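Local coordinates for NAD(P)-dependent oxidoreductase (Pseudomonas putida, PDB 7A3W), which probably catalyses the NADPH-dependent reduction of imines, serving as a biocatalyst for conjugate reduction and reductive amination, at residues B[244-249]-B[268-273]; B[233-238]-B[285-290]; B[125-130]-B[179-184]. All coordinates share one frame; numbering follows the deposited sequence.

Interactions 1 and 2 touch each other in the C-terminal helical domain, where Ile-286 and Leu-289 of 285-290 pack on helices 242-258 and 264-278, whereas the centre of interaction 3 lies about 26 Å from that of interaction 1, close to the middle of the chain, joining the Rossmann-type domain to helix 173-200. Interactions 1 and 3 are buried; interaction 2 is partly buried. Side-chain packing and a shared water hold the helix pair of interaction 1, interaction 2 adds a backbone bond and a turn to a CH-pi contact, and a tyrosine hydroxyl closes interaction 3 beside the cofactor. Across the dimer, His-245 of interaction 1 meets Tyr-129 of the other subunit.

Interaction 1: residues B[244-249]-B[268-273]; sequences VHVAGQ and AYLSYC. With NDP (NADPH dihydro-nicotinamide-adenine-dinucleotide phosphate), chain C.
Tyr-269 reaches across from helix 264-278 to His-245 and Gln-249 of helix 242-258, two near-antiparallel helices (151° between segment axes) of the reductive-aminase-like C-terminal domain. With CG anti to the backbone N (chi1 164°), the Tyr-269 ring extends toward the partner helix, and its OH lies 3.2 Å from His-245 CD2, the two side chains crossing at about a right angle. Gln-249, bent at chi2, lays CG at the ring edge, 3.6 Å from Tyr-269 CE2; its amide plane is turned 73° from the ring. On one face of the same ring sits Cys-273 SG.

Aliphatic packing continues the interface on the Val-246 side. Val-246 CG2 presses on Cys-273 CB at 3.4 Å, a tight fit, while Leu-270 CD2 lies 3.9 Å from Gln-249 CB.

A water links two side-chain ends and a backbone carbonyl: it accepts from Tyr-269 OH and donates to Gln-249 OE1 and to His-245 O. A phenylalanine in place of Tyr-269 would probably leave this water without its donor and loosen its hold between the two helices. The second subunit holds the outer ends of His-245 and Gln-249: Tyr-129 of that chain bonds His-245 NE2 and its Tyr-181 O receives Gln-249 NE2, while His-245 ND1 is met by Ser-241 O of the same chain as the helices. Phe-185 of the second subunit stacks on Tyr-269. Val-244 faces the NADPH held mainly by that subunit, its CG2 lying 3.4 Å from the cofactor's O2A.

Interaction 2: residues B[233-238]-B[285-290]; sequences SDYSGE and DIASLF
Tyr-235 turns CG anti to its carbonyl carbon (chi1 -62°), which lays the ring along the turn at 287-288, while Asp-285 sends CG opposite its own backbone N (chi1 -167°), which places OD2 within bonding range of the amide of Ala-287. One face of the tyrosine ring receives Ser-288 CA in a CH-pi contact, 3.8 Å from the ring centroid; the carbonyl carbon of Ser-233 lies over the opposite face. Nearer the hydroxyl end, CE1 of Tyr-235 touches Ala-287 CB at 3.9 Å.

The backbones are tied where Asp-285 N donates to Tyr-235 O at 2.9 Å, approaching from above the carbonyl plane. A water gives one proton to Ser-236 O and the other to Asp-285 OD1, making a second link. Asp-285 O is gripped twice, by Ser-288 N and by Ser-288 OG, the latter at 2.7 Å. Arg-229 of helix 205-232 forms a salt bridge with Glu-238.

Asp-285 OD2 accepts from Ala-287 N at 2.9 Å, an Asx turn that leads into the final helix 289-293 of the C-terminal domain.

Interaction 3: residues B[125-130]-B[179-184]; sequences GIMCYP and ALYAFY. With NDP (NADPH dihydro-nicotinamide-adenine-dinucleotide phosphate), chain F.
Tyr-181 OH donates to Ile-126 O at 2.7 Å, in the carbonyl plane and on a lone pair, so strand 120-126 is fastened to the long helix 173-200. The acceptor lies at the edge of the tyrosine ring, close to its plane, and the hydroxyl comes within 3.8 Å of C5N of the NADPH nicotinamide. This bond fixes the phenol end beside the cofactor.

Met-127 folds back to meet the same ring. Its chain is bent at both chi2 (-47°) and chi3 (-69°), which curls the terminal methyl toward the helix: CE rests 3.5 Å from Tyr-181 CE2 and also touches Leu-180 CB. SD lies obliquely beside the ring, 4.9 Å from its centroid, in a Met-aromatic contact.

Further along, Tyr-129 and Tyr-184 approach each other at a slant. Tyr-184 holds CG anti to its backbone N (chi1 -178°), projecting its hydroxyl to the edge of the Tyr-129 ring, 4.0 Å from CE2. A water joins the two phenols, hydrogen-bonded to both OH atoms. The Tyr-129 hydroxyl is also bonded to His-245 NE2 of the second subunit.

The loop itself lines the nicotinamide pocket. Cys-128 O is 3.0 Å from the cofactor's C4N, the carbon that carries the transferable hydride in NADPH, and CD1 of Tyr-129 and CD of Pro-130 both come close to the carboxamide oxygen O7N.

Gly-125 and Met-127 pair with strand 140-144 and the residue before it, Ile-126 and Pro-130 pack on helix 18-29 of the Rossmann-type domain, and helix 173-200 runs past the loop, with Met-215 and Met-218 of the second subunit packing against Met-127 and Tyr-184.

Interaction 1: residues B[244-249]-B[268-273]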
loop_
_atom_site.group_PDB
_atom_site.type_symbol
_atom_site.label_atom_id
_atom_site.label_comp_id
_atom_site.label_asym_id
_atom_site.label_seq_id
_atom_site.Cartn_x
_atom_site.Cartn_y
_atom_site.Cartn_z
ATOM N N VAL B 244 13.248 1.829 -16.493
ATOM C CA VAL B 244 13.899 2.619 -15.414
ATOM C C VAL B 244 13.391 2.109 -14.055
ATOM O O VAL B 244 14.222 1.960 -13.125
ATOM C CB VAL B 244 13.701 4.124 -15.665
ATOM C CG1 VAL B 244 14.058 4.967 -14.460
ATOM C CG2 VAL B 244 14.498 4.565 -16.898
ATOM N N HIS B 245 12.103 1.776 -13.929
ATOM C CA HIS B 245 11.549 1.129 -12.714
ATOM C C HIS B 245 12.337 -0.153 -12.420
ATOM O O HIS B 245 12.719 -0.386 -11.257
ATOM C CB HIS B 245 10.062 0.791 -12.869
ATOM C CG HIS B 245 9.145 1.949 -12.644
ATOM N ND1 HIS B 245 8.774 2.800 -13.647
ATOM C CD2 HIS B 245 8.488 2.355 -11.541
ATOM C CE1 HIS B 245 7.957 3.734 -13.166
ATOM N NE2 HIS B 245 7.750 3.467 -11.884
ATOM N N VAL B 246 12.633 -0.934 -13.449
ATOM C CA VAL B 246 13.326 -2.229 -13.220
ATOM C C VAL B 246 14.745 -1.926 -12.721
ATOM O O VAL B 246 15.189 -2.555 -11.727
ATOM C CB VAL B 246 13.311 -3.103 -14.487
ATOM C CG1 VAL B 246 14.267 -4.281 -14.356
ATOM C CG2 VAL B 246 11.920 -3.638 -14.748
ATOM N N ALA B 247 15.459 -1.014 -13.387
ATOM C CA ALA B 247 16.865 -0.715 -13.043
ATOM C C ALA B 247 16.912 -0.251 -11.591
ATOM O O ALA B 247 17.794 -0.653 -10.879
ATOM C CB ALA B 247 17.443 0.310 -13.977
ATOM N N GLY B 248 15.980 0.607 -11.188
ATOM C CA GLY B 248 15.903 1.104 -9.802
ATOM C C GLY B 248 15.597 -0.009 -8.814
ATOM O O GLY B 248 16.268 -0.082 -7.778
ATOM N N GLN B 249 14.612 -0.861 -9.097
ATOM C CA GLN B 249 14.191 -1.887 -8.112
ATOM C C GLN B 249 15.245 -2.996 -8.042
ATOM O O GLN B 249 15.255 -3.700 -7.034
ATOM C CB GLN B 249 12.789 -2.438 -8.376
ATOM C CG GLN B 249 12.051 -2.736 -7.085
ATOM C CD GLN B 249 11.626 -1.510 -6.312
ATOM O OE1 GLN B 249 11.807 -0.383 -6.757
ATOM N NE2 GLN B 249 11.026 -1.730 -5.151
ATOM N N ALA B 268 8.093 -10.159 -6.404
ATOM C CA ALA B 268 6.760 -10.172 -7.052
ATOM C C ALA B 268 6.631 -8.971 -7.994
ATOM O O ALA B 268 6.268 -9.143 -9.166
ATOM C CB ALA B 268 5.677 -10.212 -5.999
ATOM N N TYR B 269 6.912 -7.770 -7.515
ATOM C CA TYR B 269 6.823 -6.551 -8.352
ATOM C C TYR B 269 7.770 -6.675 -9.550
ATOM O O TYR B 269 7.372 -6.364 -10.673
ATOM C CB TYR B 269 7.145 -5.322 -7.511
ATOM C CG TYR B 269 7.449 -4.089 -8.312
ATOM C CD1 TYR B 269 6.452 -3.352 -8.946
ATOM C CD2 TYR B 269 8.750 -3.649 -8.428
ATOM C CE1 TYR B 269 6.756 -2.209 -9.661
ATOM C CE2 TYR B 269 9.071 -2.513 -9.136
ATOM C CZ TYR B 269 8.069 -1.772 -9.727
ATOM O OH TYR B 269 8.423 -0.652 -10.418
ATOM N N LEU B 270 8.997 -7.147 -9.336
ATOM C CA LEU B 270 9.978 -7.252 -10.454
ATOM C C LEU B 270 9.461 -8.251 -11.490
ATOM O O LEU B 270 9.652 -7.981 -12.692
ATOM C CB LEU B 270 11.360 -7.634 -9.925
ATOM C CG LEU B 270 12.226 -6.456 -9.495
ATOM C CD1 LEU B 270 13.487 -6.949 -8.800
ATOM C CD2 LEU B 270 12.566 -5.565 -10.684
ATOM N N SER B 271 8.820 -9.337 -11.059
ATOM C CA SER B 271 8.253 -10.348 -11.987
ATOM C C SER B 271 7.187 -9.688 -12.862
ATOM O O SER B 271 7.113 -10.000 -14.056
ATOM C CB SER B 271 7.722 -11.569 -11.257
ATOM O OG SER B 271 6.460 -11.314 -10.654
ATOM N N TYR B 272 6.383 -8.773 -12.317
ATOM C CA TYR B 272 5.325 -8.093 -13.091
ATOM C C TYR B 272 5.977 -7.109 -14.070
ATOM O O TYR B 272 5.539 -7.011 -15.235
ATOM C CB TYR B 272 4.328 -7.421 -12.158
ATOM C CG TYR B 272 3.551 -8.376 -11.286
ATOM C CD1 TYR B 272 3.469 -9.724 -11.587
ATOM C CD2 TYR B 272 2.834 -7.913 -10.190
ATOM C CE1 TYR B 272 2.727 -10.594 -10.812
ATOM C CE2 TYR B 272 2.073 -8.773 -9.410
ATOM C CZ TYR B 272 2.027 -10.125 -9.721
ATOM O OH TYR B 272 1.301 -11.020 -8.984
ATOM N N CYS B 273 7.002 -6.392 -13.616
ATOM C CA CYS B 273 7.828 -5.531 -14.487
ATOM C C CYS B 273 8.371 -6.346 -15.658
ATOM O O CYS B 273 8.280 -5.868 -16.783
ATOM C CB CYS B 273 8.974 -4.902 -13.724
ATOM S SG CYS B 273 8.406 -3.580 -12.620
HETATM P PA NDP C . 15.875 8.237 -18.106
HETATM O O1A NDP C . 14.789 9.100 -18.655
HETATM O O2A NDP C . 16.223 6.889 -18.701
HETATM O O5B NDP C . 17.197 9.119 -18.180
HETATM C C5B NDP C . 18.486 8.524 -17.926
HETATM C C4B NDP C . 19.539 9.588 -18.061
HETATM O O4B NDP C . 20.843 8.993 -17.806
HETATM C C3B NDP C . 19.643 10.250 -19.444
HETATM O O3B NDP C . 20.060 11.606 -19.352
HETATM C C2B NDP C . 20.755 9.428 -20.074
HETATM O O2B NDP C . 21.416 10.119 -21.126
HETATM C C1B NDP C . 21.681 9.303 -18.875
HETATM N N9A NDP C . 22.705 8.279 -19.029
HETATM C C8A NDP C . 22.584 6.926 -19.193
HETATM N N7A NDP C . 23.734 6.319 -19.357
HETATM C C5A NDP C . 24.667 7.336 -19.273
HETATM C C6A NDP C . 26.068 7.351 -19.352
HETATM N N6A NDP C . 26.809 6.263 -19.551
HETATM N N1A NDP C . 26.683 8.552 -19.216
HETATM C C2A NDP C . 25.946 9.651 -19.008
HETATM N N3A NDP C . 24.620 9.757 -18.938
HETATM C C4A NDP C . 24.041 8.551 -19.074
HETATM O O3 NDP C . 15.742 8.093 -16.523
HETATM P PN NDP C . 14.939 8.973 -15.443
HETATM O O1N NDP C . 15.122 10.428 -15.694
HETATM O O2N NDP C . 13.556 8.462 -15.390
HETATM O O5D NDP C . 15.659 8.523 -14.094
HETATM C C5D NDP C . 16.930 9.093 -13.734
HETATM C C4D NDP C . 17.273 8.672 -12.338
HETATM O O4D NDP C . 16.338 9.284 -11.421
HETATM C C3D NDP C . 17.263 7.163 -12.042
HETATM O O3D NDP C . 18.320 6.862 -11.154
HETATM C C2D NDP C . 15.891 6.943 -11.407
HETATM O O2D NDP C . 15.791 5.779 -10.577
HETATM C C1D NDP C . 15.744 8.257 -10.638
HETATM N N1N NDP C . 14.310 8.576 -10.398
HETATM C C2N NDP C . 13.425 8.771 -11.433
HETATM C C3N NDP C . 12.076 8.975 -11.197
HETATM C C7N NDP C . 11.062 9.141 -12.304
HETATM O O7N NDP C . 9.870 9.190 -11.968
HETATM N N7N NDP C . 11.437 9.198 -13.589
HETATM C C4N NDP C . 11.606 9.056 -9.791
HETATM C C5N NDP C . 12.672 9.060 -8.800
HETATM C C6N NDP C . 13.872 8.627 -9.097
HETATM P P2B NDP C . 20.812 9.883 -22.639
HETATM O O1X NDP C . 21.948 10.198 -23.586
HETATM O O2X NDP C . 20.375 8.455 -22.734
HETATM O O3X NDP C . 19.673 10.895 -22.714
HETATM O O HOH W 1 10.806 0.606 -9.532
#

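Interaction 2: residues B[233-238]-B[285-290]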
loop_
_atom_site.group_PDB
_atom_site.type_symbol
_atom_site.label_atom_id
_atom_site.label_comp_id
_atom_site.label_asym_id
_atom_site.label_seq_id
_atom_site.Cartn_x
_atom_site.Cartn_y
_atom_site.Cartn_z
ATOM N N SER B 233 -6.384 3.325 -21.557
ATOM C CA SER B 233 -5.316 2.540 -22.219
ATOM C C SER B 233 -4.198 3.486 -22.704
ATOM O O SER B 233 -3.716 3.342 -23.837
ATOM C CB SER B 233 -5.908 1.733 -23.325
ATOM O OG SER B 233 -4.973 0.777 -23.763
ATOM N N ASP B 234 -3.817 4.461 -21.876
ATOM C CA ASP B 234 -2.831 5.519 -22.213
ATOM C C ASP B 234 -1.564 5.293 -21.388
ATOM O O ASP B 234 -1.493 5.788 -20.242
ATOM C CB ASP B 234 -3.393 6.916 -21.945
ATOM C CG ASP B 234 -2.366 8.016 -22.167
ATOM O OD1 ASP B 234 -1.340 7.741 -22.834
ATOM O OD2 ASP B 234 -2.592 9.139 -21.670
ATOM N N TYR B 235 -0.594 4.584 -21.954
ATOM C CA TYR B 235 0.612 4.111 -21.246
ATOM C C TYR B 235 1.860 4.849 -21.730
ATOM O O TYR B 235 2.930 4.271 -21.590
ATOM C CB TYR B 235 0.756 2.607 -21.459
ATOM C CG TYR B 235 -0.394 1.807 -20.913
ATOM C CD1 TYR B 235 -0.796 1.947 -19.596
ATOM C CD2 TYR B 235 -1.116 0.944 -21.725
ATOM C CE1 TYR B 235 -1.853 1.215 -19.079
ATOM C CE2 TYR B 235 -2.173 0.199 -21.224
ATOM C CZ TYR B 235 -2.544 0.336 -19.897
ATOM O OH TYR B 235 -3.577 -0.364 -19.360
ATOM N N SER B 236 1.729 6.071 -22.255
ATOM C CA SER B 236 2.882 6.917 -22.673
ATOM C C SER B 236 3.864 7.040 -21.498
ATOM O O SER B 236 3.408 7.263 -20.359
ATOM C CB SER B 236 2.436 8.279 -23.156
ATOM O OG SER B 236 1.860 9.030 -22.097
ATOM N N GLY B 237 5.162 6.919 -21.774
ATOM C CA GLY B 237 6.205 6.694 -20.758
ATOM C C GLY B 237 6.950 7.952 -20.360
ATOM O O GLY B 237 8.022 7.803 -19.787
ATOM N N GLU B 238 6.384 9.148 -20.531
ATOM C CA GLU B 238 7.142 10.404 -20.277
ATOM C C GLU B 238 7.421 10.622 -18.779
ATOM O O GLU B 238 8.358 11.407 -18.466
ATOM C CB GLU B 238 6.460 11.608 -20.926
ATOM C CG GLU B 238 5.149 12.004 -20.288
ATOM C CD GLU B 238 3.993 11.080 -20.641
ATOM O OE1 GLU B 238 2.990 11.124 -19.929
ATOM O OE2 GLU B 238 4.122 10.275 -21.599
ATOM N N ASP B 285 4.729 3.680 -19.436
ATOM C CA ASP B 285 4.372 3.964 -18.027
ATOM C C ASP B 285 4.189 2.649 -17.261
ATOM O O ASP B 285 3.784 1.619 -17.851
ATOM C CB ASP B 285 3.091 4.788 -17.951
ATOM C CG ASP B 285 2.826 5.370 -16.573
ATOM O OD1 ASP B 285 3.394 6.447 -16.280
ATOM O OD2 ASP B 285 2.055 4.737 -15.806
ATOM N N ILE B 286 4.433 2.704 -15.960
ATOM C CA ILE B 286 4.332 1.541 -15.043
ATOM C C ILE B 286 2.888 1.031 -15.007
ATOM O O ILE B 286 2.726 -0.156 -14.740
ATOM C CB ILE B 286 4.884 1.896 -13.642
ATOM C CG1 ILE B 286 5.142 0.628 -12.816
ATOM C CG2 ILE B 286 4.001 2.913 -12.914
ATOM C CD1 ILE B 286 6.307 -0.173 -13.315
ATOM N N ALA B 287 1.891 1.864 -15.303
ATOM C CA ALA B 287 0.478 1.426 -15.370
ATOM C C ALA B 287 0.327 0.276 -16.384
ATOM O O ALA B 287 -0.564 -0.541 -16.200
ATOM C CB ALA B 287 -0.428 2.592 -15.672
ATOM N N SER B 288 1.194 0.175 -17.390
ATOM C CA SER B 288 1.121 -0.874 -18.442
ATOM C C SER B 288 1.226 -2.274 -17.817
ATOM O O SER B 288 0.888 -3.242 -18.503
ATOM C CB SER B 288 2.178 -0.649 -19.489
ATOM O OG SER B 288 3.476 -0.870 -18.967
ATOM N N LEU B 289 1.728 -2.396 -16.583
ATOM C CA LEU B 289 1.817 -3.719 -15.909
ATOM C C LEU B 289 0.413 -4.344 -15.822
ATOM O O LEU B 289 0.319 -5.557 -15.936
ATOM C CB LEU B 289 2.405 -3.573 -14.509
ATOM C CG LEU B 289 3.898 -3.833 -14.376
ATOM C CD1 LEU B 289 4.711 -2.974 -15.331
ATOM C CD2 LEU B 289 4.317 -3.587 -12.942
ATOM N N PHE B 290 -0.640 -3.537 -15.659
ATOM C CA PHE B 290 -2.028 -4.050 -15.598
ATOM C C PHE B 290 -2.316 -4.894 -16.844
ATOM O O PHE B 290 -2.835 -6.004 -16.698
ATOM C CB PHE B 290 -3.040 -2.921 -15.472
ATOM C CG PHE B 290 -4.471 -3.369 -15.400
ATOM C CD1 PHE B 290 -5.199 -3.619 -16.553
ATOM C CD2 PHE B 290 -5.118 -3.500 -14.181
ATOM C CE1 PHE B 290 -6.530 -3.994 -16.488
ATOM C CE2 PHE B 290 -6.453 -3.866 -14.113
ATOM C CZ PHE B 290 -7.163 -4.106 -15.265
HETATM O O HOH W 2 4.923 7.877 -18.032
#

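Interaction 3: residues B[125-130]-B[179-184]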
loop_
_atom_site.group_PDB
_atom_site.type_symbol
_atom_site.label_atom_id
_atom_site.label_comp_id
_atom_site.label_asym_id
_atom_site.label_seq_id
_atom_site.Cartn_x
_atom_site.Cartn_y
_atom_site.Cartn_z
ATOM N N GLY B 125 -18.568 -7.540 3.735
ATOM C CA GLY B 125 -17.118 -7.664 3.934
ATOM C C GLY B 125 -16.655 -6.515 4.799
ATOM O O GLY B 125 -16.941 -5.354 4.439
ATOM N N ILE B 126 -16.024 -6.843 5.924
ATOM C CA ILE B 126 -15.587 -5.843 6.934
ATOM C C ILE B 126 -14.192 -5.342 6.561
ATOM O O ILE B 126 -13.250 -6.162 6.462
ATOM C CB ILE B 126 -15.634 -6.398 8.361
ATOM C CG1 ILE B 126 -17.009 -6.979 8.714
ATOM C CG2 ILE B 126 -15.201 -5.309 9.328
ATOM C CD1 ILE B 126 -17.051 -7.835 9.954
ATOM N N MET B 127 -14.061 -4.043 6.361
ATOM C CA MET B 127 -12.820 -3.414 5.847
ATOM C C MET B 127 -12.099 -2.692 7.003
ATOM O O MET B 127 -11.739 -1.505 6.868
ATOM C CB MET B 127 -13.162 -2.467 4.687
ATOM C CG MET B 127 -14.161 -3.060 3.659
ATOM S SD MET B 127 -13.747 -4.793 3.135
ATOM C CE MET B 127 -12.263 -4.521 2.177
ATOM N N CYS B 128 -11.827 -3.417 8.081
ATOM C CA CYS B 128 -11.171 -2.857 9.293
ATOM C C CYS B 128 -10.849 -3.965 10.288
ATOM O O CYS B 128 -11.313 -5.106 10.121
ATOM C CB CYS B 128 -12.032 -1.792 9.981
ATOM S SG CYS B 128 -13.505 -2.440 10.820
ATOM N N TYR B 129 -10.072 -3.608 11.307
ATOM C CA TYR B 129 -9.859 -4.448 12.508
ATOM C C TYR B 129 -10.929 -4.092 13.530
ATOM O O TYR B 129 -11.576 -3.026 13.424
ATOM C CB TYR B 129 -8.438 -4.252 13.042
ATOM C CG TYR B 129 -7.373 -4.839 12.152
ATOM C CD1 TYR B 129 -7.141 -6.202 12.169
ATOM C CD2 TYR B 129 -6.610 -4.063 11.292
ATOM C CE1 TYR B 129 -6.154 -6.777 11.392
ATOM C CE2 TYR B 129 -5.672 -4.645 10.440
ATOM C CZ TYR B 129 -5.413 -5.993 10.532
ATOM O OH TYR B 129 -4.481 -6.600 9.748
ATOM N N PRO B 130 -11.168 -4.977 14.523
ATOM C CA PRO B 130 -12.286 -4.779 15.454
ATOM C C PRO B 130 -12.280 -3.402 16.132
ATOM O O PRO B 130 -13.353 -2.841 16.361
ATOM C CB PRO B 130 -12.112 -5.933 16.435
ATOM C CG PRO B 130 -11.496 -7.027 15.583
ATOM C CD PRO B 130 -10.496 -6.283 14.714
ATOM N N ALA B 179 -10.299 -8.660 -3.646
ATOM C CA ALA B 179 -9.364 -7.840 -4.455
ATOM C C ALA B 179 -8.781 -6.727 -3.567
ATOM O O ALA B 179 -7.572 -6.508 -3.585
ATOM C CB ALA B 179 -10.062 -7.281 -5.673
ATOM N N LEU B 180 -9.622 -6.043 -2.787
ATOM C CA LEU B 180 -9.135 -4.988 -1.861
ATOM C C LEU B 180 -8.195 -5.561 -0.791
ATOM O O LEU B 180 -7.187 -4.913 -0.466
ATOM C CB LEU B 180 -10.331 -4.276 -1.240
ATOM C CG LEU B 180 -11.144 -3.458 -2.226
ATOM C CD1 LEU B 180 -12.497 -3.071 -1.656
ATOM C CD2 LEU B 180 -10.384 -2.214 -2.652
ATOM N N TYR B 181 -8.436 -6.770 -0.289
ATOM C CA TYR B 181 -7.549 -7.394 0.715
ATOM C C TYR B 181 -6.308 -7.974 0.040
ATOM O O TYR B 181 -5.274 -7.999 0.692
ATOM C CB TYR B 181 -8.330 -8.377 1.583
ATOM C CG TYR B 181 -8.949 -7.700 2.783
ATOM C CD1 TYR B 181 -8.131 -7.123 3.736
ATOM C CD2 TYR B 181 -10.322 -7.696 3.002
ATOM C CE1 TYR B 181 -8.674 -6.472 4.838
ATOM C CE2 TYR B 181 -10.870 -7.121 4.139
ATOM C CZ TYR B 181 -10.037 -6.518 5.070
ATOM O OH TYR B 181 -10.530 -5.949 6.217
ATOM N N ALA B 182 -6.386 -8.340 -1.239
ATOM C CA ALA B 182 -5.167 -8.721 -1.985
ATOM C C ALA B 182 -4.223 -7.511 -2.017
ATOM O O ALA B 182 -3.041 -7.645 -1.691
ATOM C CB ALA B 182 -5.519 -9.207 -3.356
ATOM N N PHE B 183 -4.771 -6.330 -2.311
ATOM C CA PHE B 183 -4.041 -5.055 -2.298
ATOM C C PHE B 183 -3.519 -4.798 -0.884
ATOM O O PHE B 183 -2.334 -4.561 -0.690
ATOM C CB PHE B 183 -4.972 -3.949 -2.797
ATOM C CG PHE B 183 -4.504 -2.545 -2.527
ATOM C CD1 PHE B 183 -3.167 -2.200 -2.643
ATOM C CD2 PHE B 183 -5.394 -1.575 -2.089
ATOM C CE1 PHE B 183 -2.729 -0.909 -2.374
ATOM C CE2 PHE B 183 -4.964 -0.285 -1.839
ATOM C CZ PHE B 183 -3.630 0.047 -1.945
ATOM N N TYR B 184 -4.412 -4.809 0.105
ATOM C CA TYR B 184 -4.056 -4.406 1.489
ATOM C C TYR B 184 -2.904 -5.248 2.032
ATOM O O TYR B 184 -1.909 -4.665 2.497
ATOM C CB TYR B 184 -5.222 -4.492 2.465
ATOM C CG TYR B 184 -4.804 -4.032 3.836
ATOM C CD1 TYR B 184 -4.901 -2.706 4.193
ATOM C CD2 TYR B 184 -4.313 -4.929 4.772
ATOM C CE1 TYR B 184 -4.527 -2.274 5.453
ATOM C CE2 TYR B 184 -3.937 -4.514 6.042
ATOM C CZ TYR B 184 -4.065 -3.177 6.388
ATOM O OH TYR B 184 -3.656 -2.701 7.598
HETATM P PA NDP F . -11.838 -15.754 15.195
HETATM O O1A NDP F . -11.590 -14.836 16.358
HETATM O O2A NDP F . -10.937 -16.930 14.899
HETATM O O5B NDP F . -13.333 -16.301 15.368
HETATM C C5B NDP F . -13.807 -17.384 14.548
HETATM C C4B NDP F . -15.256 -17.593 14.902
HETATM O O4B NDP F . -15.807 -18.664 14.081
HETATM C C3B NDP F . -15.531 -17.991 16.357
HETATM O O3B NDP F . -16.800 -17.492 16.709
HETATM C C2B NDP F . -15.512 -19.507 16.245
HETATM O O2B NDP F . -16.203 -20.246 17.260
HETATM C C1B NDP F . -16.312 -19.646 14.957
HETATM N N9A NDP F . -16.183 -20.954 14.346
HETATM C C8A NDP F . -15.068 -21.571 13.845
HETATM N N7A NDP F . -15.319 -22.768 13.370
HETATM C C5A NDP F . -16.688 -22.922 13.531
HETATM C C6A NDP F . -17.575 -23.971 13.227
HETATM N N6A NDP F . -17.210 -25.113 12.633
HETATM N N1A NDP F . -18.876 -23.791 13.535
HETATM C C2A NDP F . -19.258 -22.651 14.127
HETATM N N3A NDP F . -18.520 -21.607 14.479
HETATM C C4A NDP F . -17.230 -21.811 14.147
HETATM O O3 NDP F . -12.024 -14.969 13.820
HETATM P PN NDP F . -12.393 -13.409 13.634
HETATM O O1N NDP F . -11.093 -12.697 13.666
HETATM O O2N NDP F . -13.444 -12.999 14.622
HETATM O O5D NDP F . -12.902 -13.413 12.131
HETATM C C5D NDP F . -14.242 -13.788 11.746
HETATM C C4D NDP F . -14.423 -13.465 10.285
HETATM O O4D NDP F . -14.326 -12.029 10.078
HETATM C C3D NDP F . -13.407 -14.110 9.324
HETATM O O3D NDP F . -14.093 -14.642 8.200
HETATM C C2D NDP F . -12.464 -12.963 9.014
HETATM O O2D NDP F . -11.805 -13.153 7.769
HETATM C C1D NDP F . -13.392 -11.748 9.074
HETATM N N1N NDP F . -12.703 -10.474 9.446
HETATM C C2N NDP F . -11.989 -10.326 10.615
HETATM C C3N NDP F . -11.222 -9.205 10.859
HETATM C C7N NDP F . -10.431 -9.014 12.110
HETATM O O7N NDP F . -9.682 -8.039 12.167
HETATM N N7N NDP F . -10.560 -9.832 13.141
HETATM C C4N NDP F . -11.233 -8.099 9.877
HETATM C C5N NDP F . -12.033 -8.340 8.703
HETATM C C6N NDP F . -12.796 -9.407 8.580
HETATM P P2B NDP F . -15.361 -20.574 18.602
HETATM O O1X NDP F . -14.045 -21.161 18.098
HETATM O O2X NDP F . -15.268 -19.320 19.442
HETATM O O3X NDP F . -16.282 -21.617 19.200
HETATM O O HOH W 3 -2.376 -4.749 9.161
#